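Local coordinates for complement factor MASP-3 (Homo sapiens, PDB 3DEM), which is a modular serine protease of the complement system whose CUB1-EGF-CUB2 region carries interaction sites for mannan-binding lectin and ficolins, at residues Glu55-Lys60 and Phe99-Ser104; Asp19-Asp24 and Glu107-Phe112; Leu41-Phe46 and Gln81-Glu86. One frame throughout, in Å; residues are numbered along the deposited sequence.

Interaction 1 of 3, residues Glu55-Lys60 and Phe99-Ser104. With CA (calcium ion), chain E.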
loop_
_atom_site.group_PDB
_atom_site.type_symbol
_atom_site.label_atom_id
_atom_site.label_comp_id
_atom_site.label_asym_id
_atom_site.label_seq_id
_atom_site.Cartn_x
_atom_site.Cartn_y
_atom_site.Cartn_z
ATOM N N GLU A 55 -21.568 -22.772 16.264
ATOM C CA GLU A 55 -21.961 -24.026 15.633
ATOM C C GLU A 55 -23.255 -23.902 14.832
ATOM O O GLU A 55 -23.444 -24.614 13.849
ATOM C CB GLU A 55 -22.042 -25.173 16.657
ATOM C CG GLU A 55 -23.008 -24.959 17.823
ATOM C CD GLU A 55 -22.951 -26.093 18.837
ATOM O OE1 GLU A 55 -22.016 -26.918 18.746
ATOM O OE2 GLU A 55 -23.834 -26.167 19.722
ATOM N N TYR A 56 -24.129 -22.989 15.246
ATOM C CA TYR A 56 -25.410 -22.794 14.571
ATOM C C TYR A 56 -25.270 -21.885 13.353
ATOM O O TYR A 56 -25.067 -22.363 12.236
ATOM C CB TYR A 56 -26.473 -22.276 15.549
ATOM C CG TYR A 56 -26.746 -23.221 16.706
ATOM C CD1 TYR A 56 -27.323 -22.767 17.889
ATOM C CD2 TYR A 56 -26.413 -24.570 16.618
ATOM C CE1 TYR A 56 -27.570 -23.635 18.946
ATOM C CE2 TYR A 56 -26.652 -25.441 17.669
ATOM C CZ TYR A 56 -27.229 -24.970 18.830
ATOM O OH TYR A 56 -27.466 -25.850 19.872
ATOM N N ASP A 57 -25.378 -20.576 13.559
ATOM C CA ASP A 57 -25.166 -19.623 12.473
ATOM C C ASP A 57 -23.742 -19.085 12.549
ATOM O O ASP A 57 -23.213 -18.866 13.639
ATOM C CB ASP A 57 -26.176 -18.478 12.547
ATOM C CG ASP A 57 -27.607 -18.950 12.380
ATOM O OD1 ASP A 57 -27.817 -20.161 12.155
ATOM O OD2 ASP A 57 -28.529 -18.113 12.474
ATOM N N TYR A 58 -23.113 -18.873 11.399
ATOM C CA TYR A 58 -21.736 -18.402 11.405
ATOM C C TYR A 58 -21.238 -17.799 10.098
ATOM O O TYR A 58 -21.779 -18.057 9.018
ATOM C CB TYR A 58 -20.791 -19.524 11.835
ATOM C CG TYR A 58 -20.776 -20.721 10.914
ATOM C CD1 TYR A 58 -20.023 -20.713 9.746
ATOM C CD2 TYR A 58 -21.501 -21.868 11.220
ATOM C CE1 TYR A 58 -19.998 -21.809 8.902
ATOM C CE2 TYR A 58 -21.477 -22.971 10.386
ATOM C CZ TYR A 58 -20.723 -22.932 9.229
ATOM O OH TYR A 58 -20.697 -24.020 8.393
ATOM N N VAL A 59 -20.211 -16.968 10.226
ATOM C CA VAL A 59 -19.414 -16.535 9.096
ATOM C C VAL A 59 -18.013 -17.090 9.309
ATOM O O VAL A 59 -17.324 -16.724 10.262
ATOM C CB VAL A 59 -19.367 -14.995 8.958
ATOM C CG1 VAL A 59 -18.358 -14.587 7.894
ATOM C CG2 VAL A 59 -20.751 -14.435 8.627
ATOM N N LYS A 60 -17.609 -17.997 8.431
ATOM C CA LYS A 60 -16.332 -18.684 8.550
ATOM C C LYS A 60 -15.364 -18.135 7.504
ATOM O O LYS A 60 -15.677 -18.101 6.309
ATOM C CB LYS A 60 -16.548 -20.182 8.342
ATOM C CG LYS A 60 -15.341 -21.062 8.598
ATOM C CD LYS A 60 -15.690 -22.520 8.304
ATOM C CE LYS A 60 -14.610 -23.472 8.793
ATOM N NZ LYS A 60 -15.006 -24.912 8.654
ATOM N N PHE A 99 -21.030 -18.150 4.769
ATOM C CA PHE A 99 -22.104 -17.803 5.686
ATOM C C PHE A 99 -23.066 -18.977 5.777
ATOM O O PHE A 99 -23.579 -19.445 4.762
ATOM C CB PHE A 99 -22.850 -16.550 5.223
ATOM C CG PHE A 99 -24.164 -16.333 5.931
ATOM C CD1 PHE A 99 -24.200 -15.837 7.226
ATOM C CD2 PHE A 99 -25.364 -16.628 5.300
ATOM C CE1 PHE A 99 -25.408 -15.642 7.879
ATOM C CE2 PHE A 99 -26.578 -16.435 5.948
ATOM C CZ PHE A 99 -26.596 -15.939 7.237
ATOM N N ARG A 100 -23.298 -19.467 6.988
ATOM C CA ARG A 100 -24.245 -20.551 7.183
ATOM C C ARG A 100 -25.339 -20.158 8.156
ATOM O O ARG A 100 -25.080 -19.552 9.194
ATOM C CB ARG A 100 -23.553 -21.814 7.694
ATOM C CG ARG A 100 -24.488 -23.018 7.736
ATOM C CD ARG A 100 -24.572 -23.608 9.131
ATOM N NE ARG A 100 -25.551 -24.686 9.214
ATOM C CZ ARG A 100 -25.821 -25.358 10.328
ATOM N NH1 ARG A 100 -25.186 -25.060 11.453
ATOM N NH2 ARG A 100 -26.727 -26.327 10.318
ATOM N N SER A 101 -26.563 -20.533 7.809
ATOM C CA SER A 101 -27.724 -20.299 8.637
ATOM C C SER A 101 -28.399 -21.653 8.830
ATOM O O SER A 101 -28.723 -22.328 7.854
ATOM C CB SER A 101 -28.661 -19.325 7.920
ATOM O OG SER A 101 -29.811 -19.037 8.690
ATOM N N ASP A 102 -28.582 -22.086 10.072
ATOM C CA ASP A 102 -29.216 -23.387 10.288
ATOM C C ASP A 102 -30.731 -23.321 10.094
ATOM O O ASP A 102 -31.249 -22.364 9.516
ATOM C CB ASP A 102 -28.824 -24.006 11.641
ATOM C CG ASP A 102 -29.230 -23.155 12.829
ATOM O OD1 ASP A 102 -29.785 -22.055 12.633
ATOM O OD2 ASP A 102 -28.989 -23.598 13.974
ATOM N N PHE A 103 -31.437 -24.341 10.569
ATOM C CA PHE A 103 -32.879 -24.444 10.356
ATOM C C PHE A 103 -33.669 -23.560 11.315
ATOM O O PHE A 103 -34.845 -23.289 11.094
ATOM C CB PHE A 103 -33.338 -25.902 10.498
ATOM C CG PHE A 103 -32.771 -26.827 9.452
ATOM C CD1 PHE A 103 -31.485 -27.340 9.580
ATOM C CD2 PHE A 103 -33.526 -27.186 8.343
ATOM C CE1 PHE A 103 -30.961 -28.192 8.618
ATOM C CE2 PHE A 103 -33.008 -28.038 7.374
ATOM C CZ PHE A 103 -31.726 -28.541 7.512
ATOM N N SER A 104 -33.016 -23.111 12.380
ATOM C CA SER A 104 -33.704 -22.395 13.446
ATOM C C SER A 104 -33.443 -20.891 13.419
ATOM O O SER A 104 -32.487 -20.413 14.033
ATOM C CB SER A 104 -33.296 -22.965 14.808
ATOM O OG SER A 104 -34.079 -22.404 15.849
HETATM CA CA CA E . -30.171 -19.928 13.089
HETATM O O HOH W 1 -31.010 -20.145 10.645
HETATM O O HOH W 2 -31.320 -18.053 13.623
#
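Asp57 OD1 is gripped twice: it binds the calcium ion at 2.5 Å and accepts the backbone N-H of Asp102 in a nearly straight bond (169°), met on the syn side but tilted out of the carboxylate plane. OD2 of the same carboxylate also reaches calcium, making Asp57 a bidentate ligand, and takes a further hydrogen bond from Tyr21. From the facing segment Asp102 brings OD1 to the metal at 2.2 Å, its carboxylate almost perpendicular to that of Asp57. The carbonyl O of Ser104, two waters and Glu49 complete the site. Behind it, strands 58-62 and 94-101 run antiparallel, with Tyr58 and Arg100 as a hydrogen-bonded pair joined by both N-H···O bonds. On their face of the sheet, Arg100 CB lies over the Tyr58 ring in a CH-pi contact, 3.7 Å from its centroid. The Arg100 chain, bent at chi2 (-123°), then carries NH1 to Tyr56 O at 2.8 Å, a weak bond of poor angle. On the other face Val59 CG2 meets the edge of the Phe99 ring, 4.0 Å from CD1. Asp57 OD1 and Asp102 OD1 stand only 2.8 Å apart, a closeness of two carboxylates whose repulsion the shared calcium probably offsets; the ion thus ties together the start of one strand and the end of its neighbour at the tip of the CUB domain.

Interaction 2 of 3, residues Asp19-Asp24 and Glu107-Phe112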
loop_
_atom_site.group_PDB
_atom_site.type_symbol
_atom_site.label_atom_id
_atom_site.label_comp_id
_atom_site.label_asym_id
_atom_site.label_seq_id
_atom_site.Cartn_x
_atom_site.Cartn_y
_atom_site.Cartn_z
ATOM N N ASP A 19 -32.357 -6.969 5.056
ATOM C CA ASP A 19 -33.410 -7.691 5.757
ATOM C C ASP A 19 -32.837 -8.930 6.428
ATOM O O ASP A 19 -31.719 -9.346 6.125
ATOM C CB ASP A 19 -34.519 -8.094 4.792
ATOM C CG ASP A 19 -35.278 -6.907 4.259
ATOM O OD1 ASP A 19 -35.846 -6.150 5.075
ATOM O OD2 ASP A 19 -35.306 -6.735 3.023
ATOM N N SER A 20 -33.611 -9.515 7.336
ATOM C CA SER A 20 -33.199 -10.729 8.030
ATOM C C SER A 20 -32.888 -11.846 7.040
ATOM O O SER A 20 -33.576 -12.005 6.035
ATOM C CB SER A 20 -34.283 -11.180 9.005
ATOM O OG SER A 20 -35.437 -11.627 8.316
ATOM N N TYR A 21 -31.845 -12.615 7.318
ATOM C CA TYR A 21 -31.460 -13.695 6.420
ATOM C C TYR A 21 -32.381 -14.905 6.545
ATOM O O TYR A 21 -32.969 -15.141 7.601
ATOM C CB TYR A 21 -29.991 -14.096 6.619
ATOM C CG TYR A 21 -29.600 -14.490 8.030
ATOM C CD1 TYR A 21 -29.911 -15.750 8.537
ATOM C CD2 TYR A 21 -28.883 -13.616 8.841
ATOM C CE1 TYR A 21 -29.538 -16.114 9.823
ATOM C CE2 TYR A 21 -28.502 -13.974 10.123
ATOM C CZ TYR A 21 -28.834 -15.223 10.608
ATOM O OH TYR A 21 -28.460 -15.585 11.880
ATOM N N PRO A 22 -32.517 -15.672 5.451
ATOM C CA PRO A 22 -33.360 -16.860 5.461
ATOM C C PRO A 22 -32.695 -18.004 6.222
ATOM O O PRO A 22 -31.480 -17.994 6.427
ATOM C CB PRO A 22 -33.495 -17.207 3.976
ATOM C CG PRO A 22 -32.241 -16.674 3.355
ATOM C CD PRO A 22 -31.873 -15.448 4.142
ATOM N N SER A 23 -33.493 -18.974 6.653
ATOM C CA SER A 23 -32.958 -20.134 7.347
ATOM C C SER A 23 -32.462 -21.161 6.333
ATOM O O SER A 23 -32.762 -21.064 5.144
ATOM C CB SER A 23 -34.017 -20.749 8.269
ATOM O OG SER A 23 -35.126 -21.211 7.527
ATOM N N ASP A 24 -31.697 -22.136 6.817
ATOM C CA ASP A 24 -31.146 -23.204 5.983
ATOM C C ASP A 24 -30.488 -22.671 4.719
ATOM O O ASP A 24 -30.762 -23.144 3.615
ATOM C CB ASP A 24 -32.217 -24.233 5.619
ATOM C CG ASP A 24 -31.660 -25.389 4.801
ATOM O OD1 ASP A 24 -30.498 -25.790 5.044
ATOM O OD2 ASP A 24 -32.382 -25.893 3.912
ATOM N N GLU A 107 -35.561 -15.849 16.092
ATOM C CA GLU A 107 -35.199 -14.431 16.084
ATOM C C GLU A 107 -34.758 -14.031 14.689
ATOM O O GLU A 107 -34.196 -14.846 13.957
ATOM C CB GLU A 107 -34.059 -14.144 17.058
ATOM C CG GLU A 107 -34.315 -14.531 18.497
ATOM C CD GLU A 107 -33.199 -14.060 19.415
ATOM O OE1 GLU A 107 -32.679 -12.945 19.188
ATOM O OE2 GLU A 107 -32.841 -14.797 20.360
ATOM N N ARG A 108 -34.995 -12.771 14.332
ATOM C CA ARG A 108 -34.719 -12.293 12.982
ATOM C C ARG A 108 -33.450 -11.452 12.876
ATOM O O ARG A 108 -33.487 -10.219 12.934
ATOM C CB ARG A 108 -35.918 -11.520 12.435
ATOM C CG ARG A 108 -36.799 -12.331 11.495
ATOM C CD ARG A 108 -36.789 -13.823 11.828
ATOM N NE ARG A 108 -37.609 -14.583 10.885
ATOM C CZ ARG A 108 -37.200 -14.973 9.679
ATOM N NH1 ARG A 108 -35.970 -14.686 9.261
ATOM N NH2 ARG A 108 -38.023 -15.656 8.891
ATOM N N PHE A 109 -32.332 -12.137 12.691
ATOM C CA PHE A 109 -31.032 -11.495 12.597
ATOM C C PHE A 109 -30.776 -10.981 11.182
ATOM O O PHE A 109 -31.086 -11.656 10.205
ATOM C CB PHE A 109 -29.945 -12.476 13.036
ATOM C CG PHE A 109 -30.108 -12.960 14.450
ATOM C CD1 PHE A 109 -30.658 -14.207 14.716
ATOM C CD2 PHE A 109 -29.732 -12.158 15.517
ATOM C CE1 PHE A 109 -30.816 -14.650 16.017
ATOM C CE2 PHE A 109 -29.889 -12.593 16.822
ATOM C CZ PHE A 109 -30.431 -13.842 17.073
ATOM N N THR A 110 -30.199 -9.788 11.080
ATOM C CA THR A 110 -30.098 -9.094 9.800
ATOM C C THR A 110 -28.810 -9.377 9.029
ATOM O O THR A 110 -28.576 -8.798 7.967
ATOM C CB THR A 110 -30.273 -7.571 9.967
ATOM O OG1 THR A 110 -29.363 -7.091 10.965
ATOM C CG2 THR A 110 -31.706 -7.238 10.375
ATOM N N GLY A 111 -27.978 -10.264 9.566
ATOM C CA GLY A 111 -26.798 -10.730 8.846
ATOM C C GLY A 111 -25.589 -9.812 8.899
ATOM O O GLY A 111 -25.291 -9.220 9.938
ATOM N N PHE A 112 -24.888 -9.694 7.774
ATOM C CA PHE A 112 -23.634 -8.946 7.745
ATOM C C PHE A 112 -23.388 -8.182 6.440
ATOM O O PHE A 112 -24.005 -8.456 5.409
ATOM C CB PHE A 112 -22.459 -9.889 8.020
ATOM C CG PHE A 112 -22.123 -10.788 6.862
ATOM C CD1 PHE A 112 -21.148 -10.426 5.944
ATOM C CD2 PHE A 112 -22.790 -11.989 6.684
ATOM C CE1 PHE A 112 -20.843 -11.250 4.873
ATOM C CE2 PHE A 112 -22.493 -12.815 5.618
ATOM C CZ PHE A 112 -21.519 -12.445 4.711
HETATM O O HOH W 3 -29.343 -10.645 5.756
#
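Two loop segments of the first CUB domain meet here in a mixed contact, one backbone hydrogen bond flanked by the packing of the Tyr21 ring on Phe109, close to the calcium-binding end of the beta-sandwich. Residues 19-24 belong to the connection between strands 9-13 and 25-32, while residues 107-112 lead into strand 111-120. The direct bond runs from Tyr21 N to Phe109 O, 3.1 Å long with an N-H···O angle of 152°, and the same carbonyl receives a CA-H···O contact from Ser20 CA at 3.2 Å. Just beyond it, the carbonyls of Asp19 and Thr110 both face a single water, which lies 2.7 Å from Asp19 O and 3.0 Å from Thr110 O and can bridge the two chains. Thr110 also packs on Phe151 of the second subunit.

Tyr21 carries most of the side-chain contact. Its CG sits between the backbone N and the carbonyl carbon (chi1 56°), which turns the ring alongside Phe109 and brings its CD2 edge to Gly111 N, 3.5 Å away. The Tyr21 and Phe109 side chains extend next to each other in a common direction, with Tyr21 CE2 3.6 Å from Phe109 CB. At the outer margin the bent chain of Arg108 lies alongside Ser20, its CG 3.5 Å from Ser20 OG.

The hydroxyl of Tyr21 hydrogen-bonds Asp57, a calcium ligand, which makes Tyr21 a second-shell residue of the metal site. Its ring packs edge-to-face with Phe99 of strand 94-101, whereas Asn47, at the end of strand 37-47, holds the backbones of Thr110 and Gly111, so the contact is bounded by a strand from each sheet of the sandwich.

Interaction 3 of 3, residues Leu41-Phe46 and Gln81-Glu86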
loop_
_atom_site.group_PDB
_atom_site.type_symbol
_atom_site.label_atom_id
_atom_site.label_comp_id
_atom_site.label_asym_id
_atom_site.label_seq_id
_atom_site.Cartn_x
_atom_site.Cartn_y
_atom_site.Cartn_z
ATOM N N LEU A 41 -9.974 -8.275 5.020
ATOM C CA LEU A 41 -11.428 -8.359 5.158
ATOM C C LEU A 41 -11.911 -7.682 6.437
ATOM O O LEU A 41 -11.343 -7.891 7.510
ATOM C CB LEU A 41 -11.876 -9.825 5.152
ATOM C CG LEU A 41 -13.362 -10.105 5.408
ATOM C CD1 LEU A 41 -14.205 -9.713 4.196
ATOM C CD2 LEU A 41 -13.585 -11.557 5.754
ATOM N N TYR A 42 -12.960 -6.869 6.322
ATOM C CA TYR A 42 -13.575 -6.245 7.495
ATOM C C TYR A 42 -15.098 -6.089 7.361
ATOM O O TYR A 42 -15.655 -6.228 6.271
ATOM C CB TYR A 42 -12.907 -4.905 7.819
ATOM C CG TYR A 42 -12.967 -3.891 6.705
ATOM C CD1 TYR A 42 -14.015 -2.976 6.624
ATOM C CD2 TYR A 42 -11.974 -3.839 5.734
ATOM C CE1 TYR A 42 -14.072 -2.041 5.602
ATOM C CE2 TYR A 42 -12.020 -2.911 4.710
ATOM C CZ TYR A 42 -13.072 -2.016 4.648
ATOM O OH TYR A 42 -13.114 -1.092 3.633
ATOM N N PHE A 43 -15.765 -5.794 8.470
ATOM C CA PHE A 43 -17.225 -5.757 8.487
ATOM C C PHE A 43 -17.769 -4.409 8.932
ATOM O O PHE A 43 -17.231 -3.789 9.849
ATOM C CB PHE A 43 -17.777 -6.855 9.398
ATOM C CG PHE A 43 -17.422 -8.249 8.959
ATOM C CD1 PHE A 43 -18.354 -9.043 8.305
ATOM C CD2 PHE A 43 -16.160 -8.773 9.210
ATOM C CE1 PHE A 43 -18.030 -10.327 7.903
ATOM C CE2 PHE A 43 -15.833 -10.059 8.810
ATOM C CZ PHE A 43 -16.767 -10.834 8.158
ATOM N N MET A 44 -18.846 -3.966 8.283
ATOM C CA MET A 44 -19.510 -2.715 8.648
ATOM C C MET A 44 -20.788 -2.966 9.437
ATOM O O MET A 44 -21.302 -2.069 10.102
ATOM C CB MET A 44 -19.823 -1.872 7.408
ATOM C CG MET A 44 -18.615 -1.549 6.543
ATOM S SD MET A 44 -17.203 -0.944 7.486
ATOM C CE MET A 44 -17.875 0.512 8.273
ATOM N N HIS A 45 -21.305 -4.186 9.347
ATOM C CA HIS A 45 -22.501 -4.584 10.083
ATOM C C HIS A 45 -22.435 -6.085 10.325
ATOM O O HIS A 45 -22.070 -6.848 9.436
ATOM C CB HIS A 45 -23.771 -4.224 9.298
ATOM C CG HIS A 45 -25.039 -4.397 10.080
ATOM N ND1 HIS A 45 -25.812 -5.536 10.005
ATOM C CD2 HIS A 45 -25.669 -3.574 10.952
ATOM C CE1 HIS A 45 -26.860 -5.410 10.799
ATOM N NE2 HIS A 45 -26.797 -4.228 11.386
ATOM N N PHE A 46 -22.772 -6.512 11.536
ATOM C CA PHE A 46 -22.742 -7.931 11.859
ATOM C C PHE A 46 -23.782 -8.289 12.915
ATOM O O PHE A 46 -23.700 -7.861 14.064
ATOM C CB PHE A 46 -21.346 -8.358 12.309
ATOM C CG PHE A 46 -21.141 -9.840 12.302
ATOM C CD1 PHE A 46 -20.564 -10.465 11.211
ATOM C CD2 PHE A 46 -21.539 -10.614 13.383
ATOM C CE1 PHE A 46 -20.379 -11.834 11.200
ATOM C CE2 PHE A 46 -21.358 -11.985 13.377
ATOM C CZ PHE A 46 -20.779 -12.595 12.287
ATOM N N GLN A 81 -18.526 -13.050 19.909
ATOM C CA GLN A 81 -17.613 -13.611 18.918
ATOM C C GLN A 81 -17.774 -12.881 17.592
ATOM O O GLN A 81 -17.542 -13.447 16.524
ATOM C CB GLN A 81 -17.912 -15.096 18.727
ATOM C CG GLN A 81 -18.659 -15.717 19.902
ATOM C CD GLN A 81 -18.847 -17.219 19.762
ATOM O OE1 GLN A 81 -19.940 -17.742 19.998
ATOM N NE2 GLN A 81 -17.779 -17.920 19.376
ATOM N N THR A 82 -18.182 -11.620 17.674
ATOM C CA THR A 82 -18.335 -10.783 16.497
ATOM C C THR A 82 -16.974 -10.256 16.050
ATOM O O THR A 82 -16.027 -10.231 16.836
ATOM C CB THR A 82 -19.277 -9.606 16.784
ATOM O OG1 THR A 82 -18.770 -8.855 17.893
ATOM C CG2 THR A 82 -20.660 -10.119 17.129
ATOM N N PRO A 83 -16.871 -9.849 14.775
ATOM C CA PRO A 83 -15.625 -9.329 14.215
ATOM C C PRO A 83 -15.248 -7.946 14.739
ATOM O O PRO A 83 -14.063 -7.624 14.814
ATOM C CB PRO A 83 -15.911 -9.281 12.704
ATOM C CG PRO A 83 -17.389 -9.176 12.591
ATOM C CD PRO A 83 -17.958 -9.898 13.777
ATOM N N GLY A 84 -16.244 -7.142 15.105
ATOM C CA GLY A 84 -16.001 -5.766 15.534
ATOM C C GLY A 84 -15.345 -4.941 14.441
ATOM O O GLY A 84 -15.729 -5.023 13.273
ATOM N N GLN A 85 -14.345 -4.151 14.825
ATOM C CA GLN A 85 -13.618 -3.300 13.884
ATOM C C GLN A 85 -12.393 -4.035 13.344
ATOM O O GLN A 85 -11.595 -3.466 12.592
ATOM C CB GLN A 85 -13.163 -2.010 14.568
ATOM C CG GLN A 85 -14.223 -1.326 15.416
ATOM C CD GLN A 85 -15.149 -0.445 14.599
ATOM O OE1 GLN A 85 -15.390 0.717 14.950
ATOM N NE2 GLN A 85 -15.672 -0.991 13.500
ATOM N N GLU A 86 -12.250 -5.299 13.732
ATOM C CA GLU A 86 -11.041 -6.052 13.427
ATOM C C GLU A 86 -10.953 -6.471 11.967
ATOM O O GLU A 86 -11.939 -6.872 11.349
ATOM C CB GLU A 86 -10.905 -7.268 14.345
ATOM C CG GLU A 86 -10.626 -6.916 15.814
ATOM C CD GLU A 86 -9.255 -6.289 16.031
ATOM O OE1 GLU A 86 -8.387 -6.410 15.138
ATOM O OE2 GLU A 86 -9.036 -5.677 17.104
HETATM O O HOH W 4 -14.355 -5.971 10.974
#
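At Tyr42, CB is 4.2 Å from Glu86 O; the phenol turns instead to the second subunit, where its hydroxyl hydrogen-bonds His139. The backbone N of Phe43 donates to a water at 2.9 Å, and that water in turn donates to Gly84 O and to Glu86 O, so three backbone groups of the two segments share one solvent molecule, which also lies at the edge of the Phe43 ring. With CG anti to the carbonyl carbon (chi1 -62°), the Phe43 side chain crosses Pro83 at about a right angle and sets CD2 3.5 Å from Pro83 CB.

This proline opens a type II' beta turn from Pro83 to Glu86, closed by the bond from Glu86 N to Pro83 O at 3.1 Å, with Gly84 at positive phi. The turn lies in the connection between strands 67-71 and 88-89. Pro83, at its head, packs against the inward-facing Phe43 and Phe46 of strand 37-47, while the rest of the turn stays at the surface; Val59 and Phe71, from the opposite sheet of the CUB sandwich, lie in the same apolar cluster.

Beyond Phe43 the chain turns a corner at Met44, and after that corner Phe46 faces the loop again. Its CG is anti to the backbone N (chi1 -164°), and the ring presents one face to Pro83 CD, a CH-pi contact 3.6 Å from the centroid and 15° off the normal. Pro83 is thus touched by both phenylalanines, through CB and CG at Phe43 and mainly through CD at Phe46. The methyl CG2 of Thr82 adds a lighter touch, 3.9 Å from Phe46 CD2.

Overall arrangement
All three contacts lie in the first CUB domain but differ in chemistry with their place in it. Interaction 1 joins neighbouring strands of one sheet and ends at the calcium site; interaction 2 joins two loops beside that site; interaction 3 packs a turn onto the other sheet and is chiefly apolar. Each has an interior part (Val59 and Phe99; Tyr21; Phe43, Phe46 and Pro83) and a surface part (Tyr56; Asp19 and Arg108; Gly84 and Glu86). Tyr21 links interaction 2 to the calcium site, and a backbone hydrogen bond joins Asp24 to Asp102. Interactions 1 and 3 meet across the sandwich interior. Interactions 2 and 3 share a sheet through strands 111-120 and 37-47, and both reach the second subunit.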